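Putative uncharacterized protein (Mycobacterium avium, PDB 2Z6V) probably acts as a sulfotransferase, moving a sulfuryl group from a donor onto an acceptor that has not been identified. Local coordinates at residues F193-D198 with L247-H252; S225-Q230 with S253-A258. All coordinates share one frame; numbering follows the deposited sequence.

Contact 1: residues F193-D198 with L247-H252. With PLM (palmitic acid), chain C.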
loop_
_atom_site.group_PDB
_atom_site.type_symbol
_atom_site.label_atom_id
_atom_site.label_comp_id
_atom_site.label_asym_id
_atom_site.label_seq_id
_atom_site.Cartn_x
_atom_site.Cartn_y
_atom_site.Cartn_z
ATOM N N PHE A 193 -4.569 -1.545 -0.833
ATOM C CA PHE A 193 -6.017 -1.403 -0.842
ATOM C C PHE A 193 -6.760 -2.331 -1.783
ATOM O O PHE A 193 -7.965 -2.193 -1.971
ATOM C CB PHE A 193 -6.376 0.058 -1.076
ATOM C CG PHE A 193 -5.716 0.965 -0.092
ATOM C CD1 PHE A 193 -6.018 0.861 1.261
ATOM C CD2 PHE A 193 -4.689 1.819 -0.491
ATOM C CE1 PHE A 193 -5.299 1.582 2.208
ATOM C CE2 PHE A 193 -3.963 2.544 0.443
ATOM C CZ PHE A 193 -4.266 2.425 1.800
ATOM N N ILE A 194 -6.022 -3.258 -2.389
ATOM C CA ILE A 194 -6.612 -4.298 -3.220
ATOM C C ILE A 194 -6.447 -5.514 -2.313
ATOM O O ILE A 194 -7.391 -6.258 -2.063
ATOM C CB ILE A 194 -5.837 -4.548 -4.530
ATOM C CG1 ILE A 194 -6.294 -3.562 -5.608
ATOM C CG2 ILE A 194 -6.080 -5.976 -5.019
ATOM C CD1 ILE A 194 -5.510 -3.691 -6.877
ATOM N N HIS A 195 -5.232 -5.661 -1.789
ATOM C CA HIS A 195 -4.870 -6.753 -0.897
ATOM C C HIS A 195 -5.719 -6.873 0.377
ATOM O O HIS A 195 -6.098 -7.967 0.768
ATOM C CB HIS A 195 -3.387 -6.637 -0.498
ATOM C CG HIS A 195 -2.427 -6.982 -1.597
ATOM N ND1 HIS A 195 -1.129 -7.377 -1.351
ATOM C CD2 HIS A 195 -2.566 -6.970 -2.943
ATOM C CE1 HIS A 195 -0.509 -7.592 -2.497
ATOM N NE2 HIS A 195 -1.358 -7.350 -3.479
ATOM N N ASN A 196 -6.005 -5.759 1.038
ATOM C CA ASN A 196 -6.795 -5.820 2.257
ATOM C C ASN A 196 -8.176 -6.412 1.987
ATOM O O ASN A 196 -8.871 -6.833 2.917
ATOM C CB ASN A 196 -6.903 -4.431 2.901
ATOM C CG ASN A 196 -7.781 -3.486 2.113
ATOM O OD1 ASN A 196 -8.127 -3.754 0.958
ATOM N ND2 ASN A 196 -8.141 -2.363 2.727
ATOM N N GLN A 197 -8.562 -6.475 0.713
ATOM C CA GLN A 197 -9.854 -7.051 0.332
ATOM C C GLN A 197 -9.806 -8.579 0.421
ATOM O O GLN A 197 -10.820 -9.262 0.228
ATOM C CB GLN A 197 -10.239 -6.631 -1.085
ATOM C CG GLN A 197 -10.629 -5.167 -1.227
ATOM C CD GLN A 197 -10.790 -4.746 -2.675
ATOM O OE1 GLN A 197 -11.443 -5.429 -3.467
ATOM N NE2 GLN A 197 -10.194 -3.612 -3.029
ATOM N N ASP A 198 -8.621 -9.117 0.690
ATOM C CA ASP A 198 -8.474 -10.552 0.847
ATOM C C ASP A 198 -7.996 -10.774 2.275
ATOM O O ASP A 198 -7.613 -11.876 2.667
ATOM C CB ASP A 198 -7.465 -11.116 -0.154
ATOM C CG ASP A 198 -7.386 -12.641 -0.105
ATOM O OD1 ASP A 198 -8.455 -13.299 -0.174
ATOM O OD2 ASP A 198 -6.258 -13.176 0.004
ATOM N N LEU A 247 2.859 -0.034 -10.381
ATOM C CA LEU A 247 2.316 -0.344 -9.066
ATOM C C LEU A 247 3.290 -0.073 -7.944
ATOM O O LEU A 247 4.500 0.024 -8.170
ATOM C CB LEU A 247 1.899 -1.809 -9.020
ATOM C CG LEU A 247 1.006 -2.224 -10.186
ATOM C CD1 LEU A 247 0.927 -3.739 -10.281
ATOM C CD2 LEU A 247 -0.362 -1.605 -9.993
ATOM N N LYS A 248 2.741 0.043 -6.734
ATOM C CA LYS A 248 3.532 0.294 -5.541
ATOM C C LYS A 248 2.894 -0.269 -4.275
ATOM O O LYS A 248 1.673 -0.305 -4.139
ATOM C CB LYS A 248 3.759 1.798 -5.348
ATOM C CG LYS A 248 4.539 2.132 -4.083
ATOM C CD LYS A 248 5.005 3.581 -4.026
ATOM C CE LYS A 248 3.881 4.536 -3.649
ATOM N NZ LYS A 248 4.376 5.938 -3.466
ATOM N N MET A 249 3.755 -0.706 -3.361
ATOM C CA MET A 249 3.381 -1.231 -2.053
ATOM C C MET A 249 4.650 -1.730 -1.391
ATOM O O MET A 249 5.265 -2.687 -1.854
ATOM C CB MET A 249 2.378 -2.381 -2.138
ATOM C CG MET A 249 2.011 -2.902 -0.754
ATOM S SD MET A 249 0.735 -4.166 -0.692
ATOM C CE MET A 249 1.711 -5.669 -0.623
ATOM N N PRO A 250 5.070 -1.073 -0.299
ATOM C CA PRO A 250 6.286 -1.474 0.415
ATOM C C PRO A 250 6.381 -2.963 0.740
ATOM O O PRO A 250 7.369 -3.606 0.388
ATOM C CB PRO A 250 6.256 -0.596 1.667
ATOM C CG PRO A 250 5.646 0.678 1.158
ATOM C CD PRO A 250 4.523 0.185 0.250
ATOM N N SER A 251 5.358 -3.519 1.388
ATOM C CA SER A 251 5.388 -4.936 1.761
ATOM C C SER A 251 5.433 -5.926 0.597
ATOM O O SER A 251 5.385 -7.136 0.816
ATOM C CB SER A 251 4.229 -5.291 2.712
ATOM O OG SER A 251 2.973 -4.929 2.169
ATOM N N HIS A 252 5.517 -5.427 -0.633
ATOM C CA HIS A 252 5.648 -6.323 -1.779
ATOM C C HIS A 252 7.008 -6.993 -1.548
ATOM O O HIS A 252 7.248 -8.123 -1.963
ATOM C CB HIS A 252 5.698 -5.551 -3.102
ATOM C CG HIS A 252 4.365 -5.354 -3.752
ATOM N ND1 HIS A 252 3.440 -6.366 -3.880
ATOM C CD2 HIS A 252 3.834 -4.279 -4.385
ATOM C CE1 HIS A 252 2.398 -5.925 -4.564
ATOM N NE2 HIS A 252 2.613 -4.661 -4.884
HETATM C C1 PLM C . 0.930 -2.112 10.165
HETATM O O1 PLM C . 1.371 -2.843 11.078
HETATM O O2 PLM C . -0.251 -2.082 9.757
HETATM C C2 PLM C . 1.915 -1.162 9.480
HETATM C C3 PLM C . 3.189 -1.896 9.056
HETATM C C4 PLM C . 4.137 -1.006 8.250
HETATM C C5 PLM C . 3.486 -0.510 6.957
HETATM C C6 PLM C . 2.569 0.690 7.204
HETATM C C7 PLM C . 1.701 0.957 5.974
HETATM C C8 PLM C . 0.608 -0.105 5.844
HETATM C C9 PLM C . 0.420 -0.490 4.376
HETATM C CA PLM C . 0.214 0.743 3.494
HETATM C CB PLM C . 0.519 0.435 2.026
HETATM C CC PLM C . 1.936 -0.126 1.896
HETATM C CD PLM C . 1.972 -1.610 2.267
HETATM C CE PLM C . 3.376 -2.079 2.654
HETATM C CF PLM C . 3.830 -1.377 3.936
HETATM C CG PLM C . 5.167 -1.921 4.440
#
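Met-249, just past the end of strand 244-248, meets His-195 with its terminal methyl: CE lies 3.4 Å from ND1 of His-195. One residue earlier, at the end of the strand, Lys-248 NZ is hydrogen-bonded to Thr-119, in the loop after strand 109-113. The Met-249 chain runs extended through chi1 and chi2, with CG anti to the backbone N, and this carries SD to 4.2 Å from the centroid of the His-195 ring along an oblique line, 31° off the ring normal. The bend at chi3 (97°) then swings CE onto His-195 ND1 and over one face of the His-252 imidazole, toward its rim. One methyl thus touches both rings. Further back along the same chain, Met-249 CG packs on the palmitic acid, and the ring of Pro-250 lies along the ligand's hydrocarbon chain. His-252 N bonds to Met-249 O in a 3-10 turn that turns the His-252 imidazole toward His-195. Its CE1 stands 3.9 Å from CE1 of His-195, with the ring planes at 82° in an oblique pairing. Polar partners outside restrain both rings: Tyr-227 and Asp-191 for His-252, Gln-230 for His-195. The contact sits at the C-terminal edge of the parallel sheet, beside the loop after strand 109-113, which is consistent with the phosphosulfate-binding P-loop of sulfotransferases.

Contact 2: residues S225-Q230 with S253-A258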
loop_
_atom_site.group_PDB
_atom_site.type_symbol
_atom_site.label_atom_id
_atom_site.label_comp_id
_atom_site.label_asym_id
_atom_site.label_seq_id
_atom_site.Cartn_x
_atom_site.Cartn_y
_atom_site.Cartn_z
ATOM N N SER A 225 -3.325 -16.454 -2.989
ATOM C CA SER A 225 -4.696 -16.031 -3.259
ATOM C C SER A 225 -4.754 -14.517 -3.469
ATOM O O SER A 225 -5.474 -14.020 -4.337
ATOM C CB SER A 225 -5.616 -16.417 -2.096
ATOM O OG SER A 225 -5.197 -15.820 -0.875
ATOM N N THR A 226 -3.972 -13.795 -2.673
ATOM C CA THR A 226 -3.936 -12.343 -2.729
ATOM C C THR A 226 -3.356 -11.790 -4.025
ATOM O O THR A 226 -3.974 -10.949 -4.684
ATOM C CB THR A 226 -3.127 -11.782 -1.557
ATOM O OG1 THR A 226 -3.582 -12.386 -0.335
ATOM C CG2 THR A 226 -3.284 -10.270 -1.492
ATOM N N TYR A 227 -2.165 -12.250 -4.392
ATOM C CA TYR A 227 -1.566 -11.762 -5.621
ATOM C C TYR A 227 -2.373 -12.195 -6.828
ATOM O O TYR A 227 -2.466 -11.455 -7.809
ATOM C CB TYR A 227 -0.103 -12.203 -5.736
ATOM C CG TYR A 227 0.814 -11.311 -4.935
ATOM C CD1 TYR A 227 1.029 -11.539 -3.580
ATOM C CD2 TYR A 227 1.378 -10.169 -5.510
ATOM C CE1 TYR A 227 1.778 -10.642 -2.809
ATOM C CE2 TYR A 227 2.124 -9.269 -4.754
ATOM C CZ TYR A 227 2.316 -9.508 -3.404
ATOM O OH TYR A 227 3.027 -8.607 -2.640
ATOM N N GLU A 228 -2.984 -13.373 -6.752
ATOM C CA GLU A 228 -3.797 -13.852 -7.862
ATOM C C GLU A 228 -5.016 -12.960 -7.973
ATOM O O GLU A 228 -5.516 -12.708 -9.072
ATOM C CB GLU A 228 -4.218 -15.299 -7.636
ATOM C CG GLU A 228 -3.186 -16.311 -8.101
ATOM C CD GLU A 228 -3.335 -17.640 -7.398
ATOM O OE1 GLU A 228 -4.497 -18.073 -7.217
ATOM O OE2 GLU A 228 -2.294 -18.245 -7.034
ATOM N N TYR A 229 -5.491 -12.477 -6.829
ATOM C CA TYR A 229 -6.633 -11.578 -6.811
ATOM C C TYR A 229 -6.205 -10.235 -7.423
ATOM O O TYR A 229 -6.929 -9.640 -8.229
ATOM C CB TYR A 229 -7.124 -11.365 -5.378
ATOM C CG TYR A 229 -8.277 -10.386 -5.273
ATOM C CD1 TYR A 229 -9.469 -10.606 -5.965
ATOM C CD2 TYR A 229 -8.161 -9.215 -4.513
ATOM C CE1 TYR A 229 -10.512 -9.687 -5.913
ATOM C CE2 TYR A 229 -9.201 -8.292 -4.453
ATOM C CZ TYR A 229 -10.373 -8.534 -5.160
ATOM O OH TYR A 229 -11.402 -7.618 -5.120
ATOM N N GLN A 230 -5.018 -9.761 -7.062
ATOM C CA GLN A 230 -4.569 -8.489 -7.607
ATOM C C GLN A 230 -4.562 -8.512 -9.127
ATOM O O GLN A 230 -5.024 -7.564 -9.764
ATOM C CB GLN A 230 -3.179 -8.116 -7.103
ATOM C CG GLN A 230 -2.815 -6.698 -7.469
ATOM C CD GLN A 230 -1.406 -6.336 -7.089
ATOM O OE1 GLN A 230 -0.811 -6.956 -6.204
ATOM N NE2 GLN A 230 -0.860 -5.311 -7.740
ATOM N N SER A 253 7.895 -6.268 -0.873
ATOM C CA SER A 253 9.229 -6.764 -0.555
ATOM C C SER A 253 9.122 -7.993 0.345
ATOM O O SER A 253 9.817 -8.984 0.153
ATOM C CB SER A 253 10.030 -5.671 0.158
ATOM O OG SER A 253 9.303 -5.157 1.262
ATOM N N VAL A 254 8.250 -7.912 1.338
ATOM C CA VAL A 254 8.043 -9.013 2.258
ATOM C C VAL A 254 7.482 -10.208 1.495
ATOM O O VAL A 254 7.998 -11.323 1.593
ATOM C CB VAL A 254 7.056 -8.607 3.368
ATOM C CG1 VAL A 254 6.812 -9.769 4.304
ATOM C CG2 VAL A 254 7.605 -7.400 4.129
ATOM N N HIS A 255 6.436 -9.964 0.717
ATOM C CA HIS A 255 5.782 -11.013 -0.054
ATOM C C HIS A 255 6.359 -11.172 -1.462
ATOM O O HIS A 255 5.671 -11.665 -2.360
ATOM C CB HIS A 255 4.284 -10.705 -0.162
ATOM C CG HIS A 255 3.658 -10.287 1.132
ATOM N ND1 HIS A 255 3.719 -11.058 2.272
ATOM C CD2 HIS A 255 2.971 -9.169 1.471
ATOM C CE1 HIS A 255 3.099 -10.434 3.258
ATOM N NE2 HIS A 255 2.637 -9.286 2.798
ATOM N N ILE A 256 7.617 -10.784 -1.658
ATOM C CA ILE A 256 8.215 -10.856 -2.992
ATOM C C ILE A 256 8.161 -12.224 -3.673
ATOM O O ILE A 256 8.101 -12.305 -4.904
ATOM C CB ILE A 256 9.670 -10.335 -2.986
ATOM C CG1 ILE A 256 10.151 -10.161 -4.431
ATOM C CG2 ILE A 256 10.562 -11.270 -2.189
ATOM C CD1 ILE A 256 11.340 -9.243 -4.574
ATOM N N GLU A 257 8.161 -13.295 -2.887
ATOM C CA GLU A 257 8.091 -14.633 -3.461
ATOM C C GLU A 257 6.742 -14.924 -4.131
ATOM O O GLU A 257 6.695 -15.512 -5.213
ATOM C CB GLU A 257 8.384 -15.694 -2.397
ATOM C CG GLU A 257 9.846 -15.758 -1.936
ATOM C CD GLU A 257 10.849 -15.661 -3.089
ATOM O OE1 GLU A 257 10.498 -16.058 -4.223
ATOM O OE2 GLU A 257 11.990 -15.198 -2.860
ATOM N N ALA A 258 5.645 -14.519 -3.498
ATOM C CA ALA A 258 4.323 -14.757 -4.073
ATOM C C ALA A 258 4.105 -13.837 -5.277
ATOM O O ALA A 258 3.467 -14.221 -6.263
ATOM C CB ALA A 258 3.239 -14.527 -3.026
#
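A beta-alpha-beta crossover, running from strand 244-248 through helix 256-262 to the parallel strand 267-272, begins its helix against Tyr-227 of helix 224-238, which touches both His-255 and Ala-258. His-255 holds the N-cap position, and a type I beta turn from Ser-253 to Ile-256 leads into the first helical turn; the bonds here, Ile-256 N to Ser-253 O and Ala-258 N to His-255 O, are weak. The backbones come closest at Tyr-227 and Ala-258, whose CA atoms are 6.8 Å apart. That spacing suits a small methyl side chain: Ala-258 CB meets the ring margin at Tyr-227 CD1, 3.8 Å away, while Ala-258 C stands over one face of the phenol, displaced toward the rim. Tyr-227 has CG anti to its carbonyl carbon (chi1 -81°), which sends the ring across the gap, and Leu-259 and Val-262, further along helix 256-262, pack on it too. The contact therefore continues past the first helical turn.

The far end of the phenol is gripped differently. There Tyr-227 CE1 lies 3.6 Å from His-255 CB, and the two side chains cross at about a right angle. The hydroxyl's hydrogen-bond partner is His-252 ND1, not His-255; this bond ties down the phenol end and so the direction of the ring. Val-254 CB sits over the centre of one face of the His-255 imidazole, 4.2 Å above its plane. At the edge of that imidazole, near its plane, comes the phenol oxygen, with Tyr-227 OH 4.1 Å from His-255 CD2 and 3.5 Å from His-255 CB.

In the fold
The centres of the two contacts lie about 8 Å apart, and their segments alternate along the chain: 193-198, 225-230, 247-252, then 253-258. The last two are continuous, so the loop leaving strand 244-248 serves contact 1 first and contact 2 next, while helix 224-238 immediately precedes that strand. Gln-197 OE1, 2.7 Å from Tyr-229 OH in a probable hydrogen bond, and Thr-226 CG2, packed on His-195 CG, join the two helical parts to each other. His-252 ND1, 2.6 Å from Tyr-227 OH and also probably hydrogen-bonded, ties helix 224-238 to the loop; helix 192-195 meets the loop through contact 1 itself. Residues 249-251 of this loop also line the fatty-acid site.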